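Local coordinates for type III effector HopU1 (Pseudomonas syringae pv. tomato, PDB 3U0J), which probably transfers ADP-ribose from NAD+ to arginine residues of target proteins, acting as a type III effector on plant immunity, at residues H37-G41 with Q42-D46. Sequence-based numbering, arbitrary orientation.
Sequences HYSTG and QDRHD
The R44 guanidinium lies with one face over the backbone of T40 and G41. T40 O sits 3.3 Å above its plane, toward the rim, and G41 CA covers the same face. At the edge, S39 OG lies in the plane and accepts from R44 NH1 at 3.2 Å. A weak bond runs from R44 NH1 to S39 O. The bend at chi3 (-72°) turns the R44 chain back over the start of the helix. The H37 ring meets D43 by its edge, with CE1 3.6 Å from D43 OD2, and ring and carboxylate planes are 50° apart. T40 is the N-cap residue and forms a capping box with D43. T40 OG1 accepts from D43 N at 3.1 Å in a nearly straight bond (168°), taking up an N-H of the first helical turn. In return T40 N donates to D43 OD2 at 3.2 Å, meeting it from above the carboxylate plane. R44 N to T40 O and H45 N to G41 O then begin the regular helical bonding. H45 ND1 adds a weak bond to G41 O. D43 is buried, and its OD1 forms a salt bridge with K149. S39 OG also bonds E91 and R157, while R44 makes a cation-pi contact with Y88. The start of helix 41-52 thus meets helix 145-162 through D43 and R44, at K149 and M150. The preceding loop adds H37 on K149, and S39 reaches E91 of helix 89-99.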
# COMPACT_ATOMS: atom_id res chain seq x y z
N HIS A 37 8.05 10.55 -8.89
CA HIS A 37 7.04 10.62 -9.92
C HIS A 37 5.82 11.42 -9.47
O HIS A 37 5.28 11.18 -8.40
CB HIS A 37 6.62 9.21 -10.35
CG HIS A 37 5.39 9.20 -11.21
ND1 HIS A 37 5.41 9.57 -12.54
CD2 HIS A 37 4.10 8.92 -10.92
CE1 HIS A 37 4.19 9.48 -13.04
NE2 HIS A 37 3.37 9.09 -12.07
N TYR A 38 5.42 12.38 -10.31
CA TYR A 38 4.13 13.08 -10.18
C TYR A 38 3.30 12.95 -11.45
O TYR A 38 3.82 13.08 -12.56
CB TYR A 38 4.32 14.57 -9.86
CG TYR A 38 5.02 14.79 -8.55
CD1 TYR A 38 4.30 15.01 -7.38
CD2 TYR A 38 6.41 14.75 -8.47
CE1 TYR A 38 4.95 15.19 -6.18
CE2 TYR A 38 7.06 14.94 -7.28
CZ TYR A 38 6.33 15.16 -6.13
OH TYR A 38 6.99 15.35 -4.93
N SER A 39 2.01 12.71 -11.28
CA SER A 39 1.13 12.47 -12.40
C SER A 39 1.01 13.68 -13.31
O SER A 39 1.15 14.83 -12.87
CB SER A 39 -0.25 12.09 -11.90
OG SER A 39 -0.73 13.07 -11.01
N THR A 40 0.75 13.41 -14.58
CA THR A 40 0.46 14.43 -15.58
C THR A 40 -0.98 14.29 -15.97
O THR A 40 -1.67 13.33 -15.56
CB THR A 40 1.28 14.19 -16.84
OG1 THR A 40 0.84 12.97 -17.47
CG2 THR A 40 2.75 14.07 -16.49
N GLY A 41 -1.46 15.22 -16.79
CA GLY A 41 -2.82 15.14 -17.30
C GLY A 41 -3.09 13.86 -18.08
O GLY A 41 -4.15 13.26 -17.94
N GLN A 42 -2.13 13.44 -18.90
CA GLN A 42 -2.30 12.23 -19.69
C GLN A 42 -2.40 11.02 -18.76
O GLN A 42 -3.25 10.14 -18.97
CB GLN A 42 -1.17 12.08 -20.72
CG GLN A 42 -1.27 10.83 -21.59
CD GLN A 42 -2.49 10.82 -22.48
OE1 GLN A 42 -3.31 9.88 -22.43
NE2 GLN A 42 -2.63 11.87 -23.30
N ASP A 43 -1.55 10.98 -17.73
CA ASP A 43 -1.58 9.90 -16.76
C ASP A 43 -2.95 9.76 -16.16
O ASP A 43 -3.51 8.65 -16.10
CB ASP A 43 -0.58 10.15 -15.64
CG ASP A 43 0.84 9.97 -16.08
OD1 ASP A 43 1.04 9.28 -17.10
OD2 ASP A 43 1.76 10.52 -15.43
N ARG A 44 -3.50 10.90 -15.71
CA ARG A 44 -4.81 10.92 -15.05
C ARG A 44 -5.93 10.46 -15.98
O ARG A 44 -6.91 9.89 -15.53
CB ARG A 44 -5.10 12.29 -14.46
CG ARG A 44 -4.18 12.66 -13.30
CD ARG A 44 -4.62 13.92 -12.54
NE ARG A 44 -4.41 15.14 -13.32
CZ ARG A 44 -3.23 15.74 -13.47
NH1 ARG A 44 -2.13 15.25 -12.89
NH2 ARG A 44 -3.14 16.84 -14.23
N HIS A 45 -5.78 10.66 -17.28
CA HIS A 45 -6.75 10.11 -18.22
C HIS A 45 -6.57 8.58 -18.35
O HIS A 45 -7.54 7.81 -18.38
CB HIS A 45 -6.59 10.76 -19.59
CG HIS A 45 -7.44 11.97 -19.79
ND1 HIS A 45 -6.93 13.25 -19.79
CD2 HIS A 45 -8.76 12.09 -20.04
CE1 HIS A 45 -7.90 14.11 -20.00
NE2 HIS A 45 -9.03 13.44 -20.15
N ASP A 46 -5.31 8.17 -18.46
CA ASP A 46 -4.96 6.77 -18.53
C ASP A 46 -5.66 6.07 -17.37
O ASP A 46 -6.42 5.12 -17.56
CB ASP A 46 -3.46 6.61 -18.39
CG ASP A 46 -2.71 7.00 -19.64
OD1 ASP A 46 -3.38 7.22 -20.68
OD2 ASP A 46 -1.45 7.09 -19.58